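Local structure of PfVFT1 (Plasmodium falciparum, 5JKQ) at residues 81-86 and 133-138; 97-102 and 127-132; 105-110 and 147-152; 138-143 and 163-168. The protein probably binds a small solute between the two lobes of its Venus flytrap fold, in the manner of solute-binding proteins. The protein carries 3 engineered substitutions. One frame throughout, in Å; residues are numbered along the deposited sequence.

Interaction 1: 81-86 and 133-138. With SO4 (sulfate ion), chain E.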
loop_
_atom_site.group_PDB
_atom_site.type_symbol
_atom_site.label_atom_id
_atom_site.label_comp_id
_atom_site.label_asym_id
_atom_site.label_seq_id
_atom_site.Cartn_x
_atom_site.Cartn_y
_atom_site.Cartn_z
ATOM N N GLY A 81 -1.300 -12.080 -7.345
ATOM C CA GLY A 81 -0.263 -11.571 -8.222
ATOM C C GLY A 81 0.658 -10.598 -7.512
ATOM O O GLY A 81 0.208 -9.754 -6.736
ATOM N N ALA A 82 1.953 -10.720 -7.784
ATOM C CA ALA A 82 2.946 -9.800 -7.244
ATOM C C ALA A 82 4.063 -9.586 -8.260
ATOM O O ALA A 82 4.255 -10.404 -9.157
ATOM C CB ALA A 82 3.506 -10.331 -5.937
ATOM N N LEU A 83 4.789 -8.480 -8.124
ATOM C CA LEU A 83 5.915 -8.191 -9.007
ATOM C C LEU A 83 7.041 -9.194 -8.769
ATOM O O LEU A 83 7.354 -9.519 -7.623
ATOM C CB LEU A 83 6.422 -6.764 -8.787
ATOM C CG LEU A 83 5.432 -5.633 -9.077
ATOM C CD1 LEU A 83 5.953 -4.320 -8.517
ATOM C CD2 LEU A 83 5.170 -5.503 -10.571
ATOM N N LYS A 84 7.648 -9.684 -9.848
ATOM C CA LYS A 84 8.717 -10.677 -9.737
ATOM C C LYS A 84 10.060 -10.039 -9.395
ATOM O O LYS A 84 10.268 -8.846 -9.615
ATOM C CB LYS A 84 8.848 -11.486 -11.035
ATOM C CG LYS A 84 9.066 -10.666 -12.299
ATOM C CD LYS A 84 9.359 -11.570 -13.499
ATOM C CE LYS A 84 8.186 -12.488 -13.835
ATOM N NZ LYS A 84 8.500 -13.414 -14.962
ATOM N N ASN A 85 10.959 -10.853 -8.847
ATOM C CA ASN A 85 12.322 -10.433 -8.529
ATOM C C ASN A 85 12.380 -9.282 -7.529
ATOM O O ASN A 85 13.354 -8.530 -7.495
ATOM C CB ASN A 85 13.067 -10.039 -9.809
ATOM C CG ASN A 85 13.147 -11.178 -10.808
ATOM O OD1 ASN A 85 13.440 -12.317 -10.444
ATOM N ND2 ASN A 85 12.879 -10.877 -12.074
ATOM N N LYS A 86 11.341 -9.154 -6.710
ATOM C CA LYS A 86 11.327 -8.156 -5.647
ATOM C C LYS A 86 11.757 -8.780 -4.327
ATOM O O LYS A 86 11.306 -9.865 -3.962
ATOM C CB LYS A 86 9.937 -7.529 -5.502
ATOM C CG LYS A 86 9.480 -6.722 -6.707
ATOM C CD LYS A 86 10.486 -5.645 -7.083
ATOM C CE LYS A 86 9.896 -4.655 -8.072
ATOM N NZ LYS A 86 10.934 -3.760 -8.654
ATOM N N ASP A 133 5.679 -9.237 -14.433
ATOM C CA ASP A 133 6.287 -7.918 -14.580
ATOM C C ASP A 133 5.205 -6.848 -14.466
ATOM O O ASP A 133 5.367 -5.864 -13.744
ATOM C CB ASP A 133 7.025 -7.799 -15.916
ATOM C CG ASP A 133 8.345 -8.552 -15.927
ATOM O OD1 ASP A 133 9.061 -8.521 -14.903
ATOM O OD2 ASP A 133 8.668 -9.176 -16.960
ATOM N N ASN A 134 4.106 -7.053 -15.188
ATOM C CA ASN A 134 2.916 -6.216 -15.059
ATOM C C ASN A 134 1.781 -7.038 -14.453
ATOM O O ASN A 134 1.145 -7.842 -15.139
ATOM C CB ASN A 134 2.503 -5.641 -16.418
ATOM C CG ASN A 134 1.394 -4.602 -16.311
ATOM O OD1 ASN A 134 0.459 -4.744 -15.521
ATOM N ND2 ASN A 134 1.494 -3.549 -17.114
ATOM N N VAL A 135 1.533 -6.832 -13.164
ATOM C CA VAL A 135 0.528 -7.606 -12.447
ATOM C C VAL A 135 -0.877 -7.167 -12.848
ATOM O O VAL A 135 -1.806 -7.975 -12.855
ATOM C CB VAL A 135 0.696 -7.467 -10.917
ATOM C CG1 VAL A 135 -0.288 -8.362 -10.176
ATOM C CG2 VAL A 135 2.120 -7.812 -10.508
ATOM N N PHE A 136 -1.029 -5.892 -13.193
ATOM C CA PHE A 136 -2.339 -5.351 -13.538
ATOM C C PHE A 136 -2.860 -5.917 -14.861
ATOM O O PHE A 136 -4.070 -5.976 -15.083
ATOM C CB PHE A 136 -2.283 -3.822 -13.603
ATOM C CG PHE A 136 -1.951 -3.173 -12.286
ATOM C CD1 PHE A 136 -2.776 -3.346 -11.187
ATOM C CD2 PHE A 136 -0.818 -2.388 -12.150
ATOM C CE1 PHE A 136 -2.474 -2.754 -9.975
ATOM C CE2 PHE A 136 -0.513 -1.791 -10.940
ATOM C CZ PHE A 136 -1.342 -1.974 -9.852
ATOM N N VAL A 137 -1.947 -6.331 -15.735
ATOM C CA VAL A 137 -2.324 -6.983 -16.984
ATOM C C VAL A 137 -2.851 -8.382 -16.682
ATOM O O VAL A 137 -3.897 -8.786 -17.189
ATOM C CB VAL A 137 -1.129 -7.053 -17.972
ATOM C CG1 VAL A 137 -1.261 -8.227 -18.949
ATOM C CG2 VAL A 137 -1.002 -5.745 -18.732
ATOM N N ALA A 138 -2.119 -9.110 -15.844
ATOM C CA ALA A 138 -2.514 -10.454 -15.444
ATOM C C ALA A 138 -3.864 -10.424 -14.739
ATOM O O ALA A 138 -4.677 -11.338 -14.889
ATOM C CB ALA A 138 -1.458 -11.070 -14.543
HETATM S S SO4 E . 4.670 -10.540 -17.482
HETATM O O1 SO4 E . 3.859 -9.472 -16.900
HETATM O O2 SO4 E . 3.820 -11.676 -17.824
HETATM O O3 SO4 E . 5.682 -10.975 -16.522
HETATM O O4 SO4 E . 5.325 -10.038 -18.687
#

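Interaction 2: 97-102 and 127-132. Engineered in segment 127-132: A128 (natural residue Thr).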
loop_
_atom_site.group_PDB
_atom_site.type_symbol
_atom_site.label_atom_id
_atom_site.label_comp_id
_atom_site.label_asym_id
_atom_site.label_seq_id
_atom_site.Cartn_x
_atom_site.Cartn_y
_atom_site.Cartn_z
ATOM N N ASN A 97 9.260 -18.671 -3.810
ATOM C CA ASN A 97 7.828 -18.943 -3.846
ATOM C C ASN A 97 7.532 -20.247 -3.106
ATOM O O ASN A 97 8.010 -21.306 -3.513
ATOM C CB ASN A 97 7.336 -19.023 -5.293
ATOM C CG ASN A 97 5.824 -18.932 -5.401
ATOM O OD1 ASN A 97 5.095 -19.415 -4.535
ATOM N ND2 ASN A 97 5.348 -18.308 -6.471
ATOM N N PRO A 98 6.734 -20.188 -2.021
ATOM C CA PRO A 98 6.002 -19.035 -1.477
ATOM C C PRO A 98 6.912 -17.974 -0.859
ATOM O O PRO A 98 7.944 -18.318 -0.281
ATOM C CB PRO A 98 5.112 -19.666 -0.406
ATOM C CG PRO A 98 5.885 -20.841 0.061
ATOM C CD PRO A 98 6.580 -21.376 -1.162
ATOM N N PRO A 99 6.528 -16.693 -0.969
ATOM C CA PRO A 99 7.347 -15.609 -0.421
ATOM C C PRO A 99 7.306 -15.546 1.103
ATOM O O PRO A 99 6.444 -16.167 1.725
ATOM C CB PRO A 99 6.717 -14.357 -1.035
ATOM C CG PRO A 99 5.297 -14.724 -1.244
ATOM C CD PRO A 99 5.294 -16.184 -1.595
ATOM N N VAL A 100 8.240 -14.799 1.684
ATOM C CA VAL A 100 8.310 -14.610 3.128
ATOM C C VAL A 100 8.413 -13.124 3.455
ATOM O O VAL A 100 8.700 -12.306 2.581
ATOM C CB VAL A 100 9.515 -15.356 3.743
ATOM C CG1 VAL A 100 9.313 -16.858 3.650
ATOM C CG2 VAL A 100 10.810 -14.944 3.054
ATOM N N GLY A 101 8.178 -12.787 4.719
ATOM C CA GLY A 101 8.235 -11.409 5.173
ATOM C C GLY A 101 6.869 -10.879 5.555
ATOM O O GLY A 101 5.885 -11.621 5.571
ATOM N N PHE A 102 6.810 -9.585 5.851
ATOM C CA PHE A 102 5.597 -8.965 6.368
ATOM C C PHE A 102 4.420 -9.057 5.402
ATOM O O PHE A 102 3.377 -9.616 5.743
ATOM C CB PHE A 102 5.859 -7.498 6.705
ATOM C CG PHE A 102 4.623 -6.741 7.090
ATOM C CD1 PHE A 102 4.038 -6.927 8.332
ATOM C CD2 PHE A 102 4.044 -5.843 6.209
ATOM C CE1 PHE A 102 2.898 -6.230 8.688
ATOM C CE2 PHE A 102 2.904 -5.142 6.559
ATOM C CZ PHE A 102 2.330 -5.334 7.799
ATOM N N ILE A 127 -3.083 -20.503 -0.694
ATOM C CA ILE A 127 -2.623 -19.283 -1.349
ATOM C C ILE A 127 -1.582 -19.638 -2.409
ATOM O O ILE A 127 -0.519 -20.174 -2.092
ATOM C CB ILE A 127 -2.020 -18.280 -0.335
ATOM C CG1 ILE A 127 -3.091 -17.794 0.638
ATOM C CG2 ILE A 127 -1.412 -17.079 -1.039
ATOM C CD1 ILE A 127 -3.133 -18.562 1.942
ATOM N N ALA A 128 -1.905 -19.343 -3.665
ATOM C CA ALA A 128 -0.993 -19.579 -4.780
ATOM C C ALA A 128 -0.479 -18.257 -5.337
ATOM O O ALA A 128 -1.219 -17.515 -5.978
ATOM C CB ALA A 128 -1.686 -20.378 -5.871
ATOM N N TYR A 129 0.795 -17.966 -5.089
ATOM C CA TYR A 129 1.414 -16.750 -5.604
ATOM C C TYR A 129 1.936 -16.945 -7.024
ATOM O O TYR A 129 2.665 -17.896 -7.301
ATOM C CB TYR A 129 2.559 -16.304 -4.693
ATOM C CG TYR A 129 2.163 -15.263 -3.672
ATOM C CD1 TYR A 129 2.066 -13.923 -4.025
ATOM C CD2 TYR A 129 1.892 -15.616 -2.357
ATOM C CE1 TYR A 129 1.708 -12.964 -3.101
ATOM C CE2 TYR A 129 1.532 -14.664 -1.425
ATOM C CZ TYR A 129 1.442 -13.339 -1.802
ATOM O OH TYR A 129 1.085 -12.383 -0.880
ATOM N N ASN A 130 1.543 -16.043 -7.921
ATOM C CA ASN A 130 2.102 -15.982 -9.270
ATOM C C ASN A 130 2.785 -14.637 -9.483
ATOM O O ASN A 130 2.259 -13.599 -9.081
ATOM C CB ASN A 130 1.014 -16.197 -10.326
ATOM C CG ASN A 130 0.428 -17.595 -10.285
ATOM O OD1 ASN A 130 0.429 -18.253 -9.246
ATOM N ND2 ASN A 130 -0.075 -18.056 -11.421
ATOM N N TYR A 131 3.955 -14.658 -10.112
ATOM C CA TYR A 131 4.744 -13.444 -10.294
ATOM C C TYR A 131 4.710 -12.954 -11.742
ATOM O O TYR A 131 4.787 -13.747 -12.680
ATOM C CB TYR A 131 6.189 -13.685 -9.851
ATOM C CG TYR A 131 6.336 -14.113 -8.408
ATOM C CD1 TYR A 131 5.404 -13.731 -7.450
ATOM C CD2 TYR A 131 7.411 -14.890 -8.000
ATOM C CE1 TYR A 131 5.537 -14.117 -6.130
ATOM C CE2 TYR A 131 7.551 -15.282 -6.685
ATOM C CZ TYR A 131 6.613 -14.891 -5.754
ATOM O OH TYR A 131 6.754 -15.281 -4.443
ATOM N N TYR A 132 4.590 -11.639 -11.908
ATOM C CA TYR A 132 4.544 -11.017 -13.230
ATOM C C TYR A 132 5.324 -9.707 -13.241
ATOM O O TYR A 132 5.598 -9.134 -12.190
ATOM C CB TYR A 132 3.096 -10.751 -13.655
ATOM C CG TYR A 132 2.187 -11.956 -13.581
ATOM C CD1 TYR A 132 2.099 -12.851 -14.639
ATOM C CD2 TYR A 132 1.408 -12.193 -12.457
ATOM C CE1 TYR A 132 1.263 -13.952 -14.576
ATOM C CE2 TYR A 132 0.572 -13.289 -12.384
ATOM C CZ TYR A 132 0.503 -14.165 -13.445
ATOM O OH TYR A 132 -0.330 -15.256 -13.374
#

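Interaction 3: 105-110 and 147-152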
loop_
_atom_site.group_PDB
_atom_site.type_symbol
_atom_site.label_atom_id
_atom_site.label_comp_id
_atom_site.label_asym_id
_atom_site.label_seq_id
_atom_site.Cartn_x
_atom_site.Cartn_y
_atom_site.Cartn_z
ATOM N N ASP A 105 3.029 -12.357 4.882
ATOM C CA ASP A 105 2.380 -12.770 6.124
ATOM C C ASP A 105 1.025 -12.093 6.303
ATOM O O ASP A 105 0.106 -12.687 6.864
ATOM C CB ASP A 105 3.266 -12.457 7.336
ATOM C CG ASP A 105 4.299 -13.537 7.611
ATOM O OD1 ASP A 105 4.171 -14.656 7.071
ATOM O OD2 ASP A 105 5.236 -13.262 8.387
ATOM N N VAL A 106 0.909 -10.852 5.838
ATOM C CA VAL A 106 -0.364 -10.135 5.878
ATOM C C VAL A 106 -1.406 -10.862 5.034
ATOM O O VAL A 106 -2.541 -11.060 5.469
ATOM C CB VAL A 106 -0.214 -8.675 5.374
ATOM C CG1 VAL A 106 -1.580 -8.024 5.108
ATOM C CG2 VAL A 106 0.581 -7.848 6.373
HETATM N N MSE A 107 -1.018 -11.262 3.827
HETATM C CA MSE A 107 -1.950 -11.917 2.918
HETATM C C MSE A 107 -2.345 -13.290 3.454
HETATM O O MSE A 107 -3.474 -13.738 3.254
HETATM C CB MSE A 107 -1.347 -12.050 1.518
HETATM C CG MSE A 107 -2.317 -12.608 0.484
HETATM SE SE MSE A 107 -3.863 -11.451 0.187
HETATM C CE MSE A 107 -3.080 -10.287 -1.164
ATOM N N TYR A 108 -1.414 -13.950 4.138
ATOM C CA TYR A 108 -1.679 -15.266 4.713
ATOM C C TYR A 108 -2.742 -15.195 5.806
ATOM O O TYR A 108 -3.694 -15.973 5.799
ATOM C CB TYR A 108 -0.395 -15.881 5.283
ATOM C CG TYR A 108 0.660 -16.215 4.251
ATOM C CD1 TYR A 108 0.309 -16.657 2.982
ATOM C CD2 TYR A 108 2.009 -16.088 4.548
ATOM C CE1 TYR A 108 1.272 -16.963 2.039
ATOM C CE2 TYR A 108 2.980 -16.390 3.611
ATOM C CZ TYR A 108 2.605 -16.826 2.360
ATOM O OH TYR A 108 3.569 -17.129 1.425
ATOM N N ILE A 109 -2.582 -14.268 6.746
ATOM C CA ILE A 109 -3.513 -14.188 7.867
ATOM C C ILE A 109 -4.890 -13.698 7.408
ATOM O O ILE A 109 -5.904 -14.037 8.017
ATOM C CB ILE A 109 -2.984 -13.270 8.993
ATOM C CG1 ILE A 109 -2.708 -11.858 8.465
ATOM C CG2 ILE A 109 -1.733 -13.885 9.615
ATOM C CD1 ILE A 109 -2.372 -10.854 9.544
ATOM N N ILE A 110 -4.929 -12.915 6.334
ATOM C CA ILE A 110 -6.206 -12.458 5.793
ATOM C C ILE A 110 -6.996 -13.658 5.288
ATOM O O ILE A 110 -8.184 -13.787 5.577
ATOM C CB ILE A 110 -6.013 -11.419 4.662
ATOM C CG1 ILE A 110 -5.664 -10.060 5.269
ATOM C CG2 ILE A 110 -7.284 -11.280 3.803
ATOM C CD1 ILE A 110 -5.264 -9.002 4.253
ATOM N N THR A 147 -4.207 -8.844 -6.654
ATOM C CA THR A 147 -2.837 -8.387 -6.487
ATOM C C THR A 147 -2.474 -8.536 -5.016
ATOM O O THR A 147 -3.352 -8.697 -4.167
ATOM C CB THR A 147 -2.650 -6.920 -6.915
ATOM O OG1 THR A 147 -3.334 -6.061 -5.994
ATOM C CG2 THR A 147 -3.179 -6.694 -8.325
ATOM N N ASP A 148 -1.182 -8.488 -4.715
ATOM C CA ASP A 148 -0.727 -8.440 -3.333
ATOM C C ASP A 148 -1.221 -7.139 -2.701
ATOM O O ASP A 148 -1.643 -6.225 -3.408
ATOM C CB ASP A 148 0.800 -8.540 -3.266
ATOM C CG ASP A 148 1.303 -8.871 -1.876
ATOM O OD1 ASP A 148 1.209 -8.000 -0.985
ATOM O OD2 ASP A 148 1.806 -9.998 -1.678
ATOM N N ASN A 149 -1.172 -7.052 -1.375
ATOM C CA ASN A 149 -1.669 -5.868 -0.678
ATOM C C ASN A 149 -0.691 -4.693 -0.677
ATOM O O ASN A 149 -1.081 -3.570 -0.362
ATOM C CB ASN A 149 -2.020 -6.211 0.774
ATOM C CG ASN A 149 -3.078 -7.290 0.884
ATOM O OD1 ASN A 149 -4.243 -7.069 0.557
ATOM N ND2 ASN A 149 -2.678 -8.463 1.366
ATOM N N TYR A 150 0.571 -4.939 -1.022
ATOM C CA TYR A 150 1.602 -3.916 -0.848
ATOM C C TYR A 150 1.514 -2.807 -1.888
ATOM O O TYR A 150 2.091 -1.736 -1.701
ATOM C CB TYR A 150 3.009 -4.541 -0.867
ATOM C CG TYR A 150 3.454 -5.184 -2.168
ATOM C CD1 TYR A 150 3.692 -4.423 -3.308
ATOM C CD2 TYR A 150 3.689 -6.552 -2.238
ATOM C CE1 TYR A 150 4.113 -5.010 -4.486
ATOM C CE2 TYR A 150 4.114 -7.146 -3.410
ATOM C CZ TYR A 150 4.325 -6.372 -4.530
ATOM O OH TYR A 150 4.749 -6.959 -5.699
ATOM N N PHE A 151 0.793 -3.058 -2.975
ATOM C CA PHE A 151 0.702 -2.093 -4.067
ATOM C C PHE A 151 0.166 -0.752 -3.590
ATOM O O PHE A 151 -0.729 -0.693 -2.749
ATOM C CB PHE A 151 -0.179 -2.640 -5.189
ATOM C CG PHE A 151 0.490 -3.701 -6.008
ATOM C CD1 PHE A 151 1.289 -3.358 -7.086
ATOM C CD2 PHE A 151 0.337 -5.039 -5.692
ATOM C CE1 PHE A 151 1.913 -4.331 -7.836
ATOM C CE2 PHE A 151 0.960 -6.015 -6.439
ATOM C CZ PHE A 151 1.749 -5.661 -7.512
ATOM N N LEU A 152 0.733 0.323 -4.128
ATOM C CA LEU A 152 0.336 1.672 -3.747
ATOM C C LEU A 152 -1.116 1.949 -4.112
ATOM O O LEU A 152 -1.629 1.435 -5.107
ATOM C CB LEU A 152 1.245 2.706 -4.416
ATOM C CG LEU A 152 2.743 2.592 -4.119
ATOM C CD1 LEU A 152 3.503 3.678 -4.860
ATOM C CD2 LEU A 152 3.020 2.673 -2.625
#

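Interaction 4: 138-143 and 163-168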
loop_
_atom_site.group_PDB
_atom_site.type_symbol
_atom_site.label_atom_id
_atom_site.label_comp_id
_atom_site.label_asym_id
_atom_site.label_seq_id
_atom_site.Cartn_x
_atom_site.Cartn_y
_atom_site.Cartn_z
ATOM N N ALA A 138 -2.119 -9.110 -15.844
ATOM C CA ALA A 138 -2.514 -10.454 -15.444
ATOM C C ALA A 138 -3.864 -10.424 -14.739
ATOM O O ALA A 138 -4.677 -11.338 -14.889
ATOM C CB ALA A 138 -1.458 -11.070 -14.543
ATOM N N LEU A 139 -4.099 -9.360 -13.977
ATOM C CA LEU A 139 -5.351 -9.201 -13.252
ATOM C C LEU A 139 -6.512 -8.994 -14.219
ATOM O O LEU A 139 -7.559 -9.628 -14.089
ATOM C CB LEU A 139 -5.259 -8.027 -12.278
ATOM C CG LEU A 139 -6.476 -7.803 -11.377
ATOM C CD1 LEU A 139 -6.702 -8.995 -10.455
ATOM C CD2 LEU A 139 -6.305 -6.530 -10.569
ATOM N N ASN A 140 -6.319 -8.104 -15.187
ATOM C CA ASN A 140 -7.348 -7.822 -16.184
ATOM C C ASN A 140 -7.551 -9.001 -17.134
ATOM O O ASN A 140 -8.562 -9.073 -17.830
ATOM C CB ASN A 140 -6.987 -6.567 -16.982
ATOM C CG ASN A 140 -8.133 -6.079 -17.855
ATOM O OD1 ASN A 140 -9.289 -6.067 -17.436
ATOM N ND2 ASN A 140 -7.815 -5.678 -19.078
ATOM N N ASP A 141 -6.585 -9.917 -17.160
ATOM C CA ASP A 141 -6.666 -11.110 -18.003
ATOM C C ASP A 141 -7.120 -12.334 -17.208
ATOM O O ASP A 141 -7.160 -13.444 -17.738
ATOM C CB ASP A 141 -5.312 -11.392 -18.665
ATOM C CG ASP A 141 -4.947 -10.361 -19.719
ATOM O OD1 ASP A 141 -5.856 -9.668 -20.225
ATOM O OD2 ASP A 141 -3.748 -10.247 -20.049
ATOM N N LYS A 142 -7.456 -12.124 -15.938
ATOM C CA LYS A 142 -7.976 -13.184 -15.072
ATOM C C LYS A 142 -6.976 -14.318 -14.850
ATOM O O LYS A 142 -7.369 -15.460 -14.611
ATOM C CB LYS A 142 -9.275 -13.760 -15.649
ATOM C CG LYS A 142 -10.317 -12.718 -16.017
ATOM C CD LYS A 142 -11.713 -13.331 -16.093
ATOM C CE LYS A 142 -11.832 -14.361 -17.209
ATOM N NZ LYS A 142 -13.093 -15.150 -17.104
ATOM N N ASP A 143 -5.686 -14.007 -14.933
ATOM C CA ASP A 143 -4.650 -14.959 -14.543
ATOM C C ASP A 143 -4.578 -15.049 -13.021
ATOM O O ASP A 143 -4.096 -16.037 -12.468
ATOM C CB ASP A 143 -3.290 -14.552 -15.113
ATOM C CG ASP A 143 -3.242 -14.631 -16.625
ATOM O OD1 ASP A 143 -3.778 -15.609 -17.190
ATOM O OD2 ASP A 143 -2.670 -13.713 -17.252
ATOM N N ASN A 163 -1.448 2.305 -21.530
ATOM C CA ASN A 163 -2.841 2.738 -21.577
ATOM C C ASN A 163 -3.645 2.198 -20.398
ATOM O O ASN A 163 -3.417 1.079 -19.938
ATOM C CB ASN A 163 -3.484 2.300 -22.893
ATOM C CG ASN A 163 -2.634 2.647 -24.099
ATOM O OD1 ASN A 163 -2.302 1.781 -24.907
ATOM N ND2 ASN A 163 -2.272 3.920 -24.222
ATOM N N ASN A 164 -4.595 2.998 -19.923
ATOM C CA ASN A 164 -5.345 2.678 -18.714
ATOM C C ASN A 164 -6.183 1.405 -18.837
ATOM O O ASN A 164 -6.663 1.065 -19.918
ATOM C CB ASN A 164 -6.251 3.857 -18.340
ATOM C CG ASN A 164 -6.939 3.663 -17.003
ATOM O OD1 ASN A 164 -6.346 3.883 -15.947
ATOM N ND2 ASN A 164 -8.204 3.255 -17.043
ATOM N N LEU A 165 -6.334 0.705 -17.713
ATOM C CA LEU A 165 -7.189 -0.477 -17.616
ATOM C C LEU A 165 -8.437 -0.128 -16.801
ATOM O O LEU A 165 -8.401 -0.154 -15.570
ATOM C CB LEU A 165 -6.430 -1.634 -16.966
ATOM C CG LEU A 165 -5.207 -2.124 -17.743
ATOM C CD1 LEU A 165 -4.294 -2.933 -16.843
ATOM C CD2 LEU A 165 -5.636 -2.945 -18.947
ATOM N N PRO A 166 -9.550 0.192 -17.486
ATOM C CA PRO A 166 -10.693 0.834 -16.825
ATOM C C PRO A 166 -11.566 -0.097 -15.982
ATOM O O PRO A 166 -12.433 0.389 -15.259
ATOM C CB PRO A 166 -11.497 1.378 -18.007
ATOM C CG PRO A 166 -11.260 0.377 -19.083
ATOM C CD PRO A 166 -9.842 -0.108 -18.900
ATOM N N LYS A 167 -11.346 -1.404 -16.078
ATOM C CA LYS A 167 -12.209 -2.370 -15.402
ATOM C C LYS A 167 -11.678 -2.773 -14.028
ATOM O O LYS A 167 -12.378 -3.429 -13.256
ATOM C CB LYS A 167 -12.384 -3.611 -16.275
ATOM C CG LYS A 167 -12.992 -3.312 -17.635
ATOM C CD LYS A 167 -13.124 -4.566 -18.477
ATOM C CE LYS A 167 -13.831 -4.275 -19.790
ATOM N NZ LYS A 167 -13.610 -5.354 -20.793
ATOM N N LEU A 168 -10.446 -2.375 -13.721
ATOM C CA LEU A 168 -9.836 -2.712 -12.439
ATOM C C LEU A 168 -10.297 -1.762 -11.338
ATOM O O LEU A 168 -10.401 -0.554 -11.557
ATOM C CB LEU A 168 -8.311 -2.684 -12.550
ATOM C CG LEU A 168 -7.706 -3.591 -13.626
ATOM C CD1 LEU A 168 -6.191 -3.482 -13.617
ATOM C CD2 LEU A 168 -8.143 -5.042 -13.444
#

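Interaction 1: 81-86 and 133-138
The corner where helix 135-140 starts beside the end of strand 77-83 is filled by V135, whose two methyls rest side by side on successive residues of the strand. V135 CG1 lies 3.6 Å from G81 C, while V135 CG2 sits 3.5 Å from A82 C; chi1 of -176° sets CG1 anti to the backbone N and turns both branches to the strand. V135 CG2 also meets L83 CD2 at 3.8 Å. The L83 branch reaches on to the backbone of D133, where L83 CD2 approaches D133 O to 3.2 Å. The helix belongs to a beta-alpha-beta unit that leaves strand 126-132, passes along strand 77-83 and enters strand 146-147, so V135 packs the first turn of the helix on the central strand of a parallel sheet. N134 is the N-cap: its OD1 takes the N-H of V137 from above the amide carbonyl plane. At the more exposed end, K84 lays CG and CD against D133 OD1 (CD 3.4 Å), and the bend at chi3 swings CE and NZ to the sulfate side, NZ staying short of the carboxylate. The sulfate, probably from the crystallisation liquor, accepts the N-H of D133 at O3 (D133 N to O3 2.7 Å, 164°) and that of N134 at O1, where a helix dipole would attract an anion.

Interaction 2: 97-102 and 127-132
N97 reaches from the loop before helix 102-118 to strand 126-132, where its ND2 donates to Y129 O at 2.8 Å in a nearly straight bond (164°). With CG anti to the backbone N (chi1 -165°), the side chain extends toward the strand. The acceptor lies in the N97 amide plane, yet the donor stands well above the plane of the Y129 carbonyl. The same ND2 hovers over one face of the Y131 ring, 3.7 Å from Y131 CZ and shifted toward the rim, the amide tilted against the ring. P99 occupies the neighbouring niche. Its CG makes a CH-pi contact over one face of Y129, 3.8 Å from the ring centroid and 17° off the normal, and its CD is 3.5 Å from Y129 CD2. Y131 OH abuts that proline ring from another direction, 3.3 Å from P99 CD. A cis peptide bond precedes P98 and turns the loop between the asparagine and P99. Y129 OH bonds to D148, beyond the contact. The chemistry is thus mixed: the bond of N97 to Y129 O, together with that of Y131 OH to Q96 O just before it, ties the loop to the strand; P99 on the Y129 ring is the apolar part, while the Y131 ring takes the amide nitrogen of N97 on its face.

Interaction 3: 105-110 and 147-152
Van der Waals contact carries this junction: no hydrogen bond links the two segments, and the amide of N149 meets an apolar patch on helix 102-118. On the helix side M107, present as selenomethionine, makes most of the contact. Its CG is anti to the backbone N (chi1 -175°), and bends at chi2 and chi3 bring the terminal methyl against the loop. M107 CE lies only 3.1 Å from N149 ND2, a tight fit, and 3.7 Å from D148 CA; the selenium of M107 is 3.4 Å from N149 ND2. M107 CE also rests 3.4 Å from T147 O. One helical turn apart, V106 CG1 and I110 CD1 each stand 3.9 Å from N149 ND2, so that three helix side chains surround the amide nitrogen. The helix is the crossover between strands 77-83 and 126-132 of the parallel sheet, and the loop leaves that sheet from strand 146-147, on the other side of the central strand. Hydrogen bonds shape the loop itself. D148 OD1 accepts the N-H of Y150 at 3.1 Å through its anti lone pair, closing an Asx turn, and T147 OG1 donates to D148 O at 3.1 Å. Other bonds tie the polar groups to their surroundings: N149 OD1 pairs with Y20 OH of helix 14-29, D148 OD2 receives Y129 OH and Y94 OH, and T147 OG1 also bonds to Y279 N.

Interaction 4: 138-143 and 163-168
Helix 135-140 ends in a Schellman motif, with K142 at positive phi, K142 N bonded to L139 O (3.1 Å) and D143 N to A138 O (2.9 Å), while the facing loop folds into a type I beta turn from L165 to L168. The CA atoms closest across the contact are those of N140 and L168, but side chains make the join. L139, its CG anti to the backbone N (chi1 -176°), turns CD2 onto L168 CD2 at 3.7 Å. The same L168 methyl also touches the next helix residue, 4.0 Å from N140 CB. N140 projects toward the turn in a like conformation (chi1 -170°) and sets its amide against the first and third residues of the turn: N140 ND2 is 3.5 Å from L165 CD2, and N140 OD1 is 4.1 Å from K167 CB. These are contacts of an amide with aliphatic carbon, and none of them is a hydrogen bond. Beyond CG the K167 chain runs extended, and its NZ bonds to the O atom of A284, the last residue of the chain. L165 and L168 also pack on F136, one turn back in the helix, and L139 touches Y279 of strand 265-281. The arrangement is that of a Schellman-terminated helix whose last turn is packed by a beta turn leading into a strand, here the 168-170 strand that pairs antiparallel with strand 265-281.

All four contacts gather round the parallel sheet 126-132, 77-83, 146-147. Interactions 1 and 2 have centres about 11 Å apart and share its neighbouring strands 77-83 and 126-132. Interaction 3, about 10 Å from interaction 2, reaches the crossover helix 102-118; Y129 OH bonded to D148 OD2 joins the two. Interaction 4 lies farther out, about 20 Å from interaction 2, but shares A138 and helix 135-140 with interaction 1. Along the chain interaction 2 falls between the segments of interaction 1, whereas interaction 3 alternates with both; interaction 4 opens after interaction 1 closes. Together they knit successive beta-alpha-beta crossovers into one lobe, with strand order 2-1-3, consistent with a solute-binding protein fold.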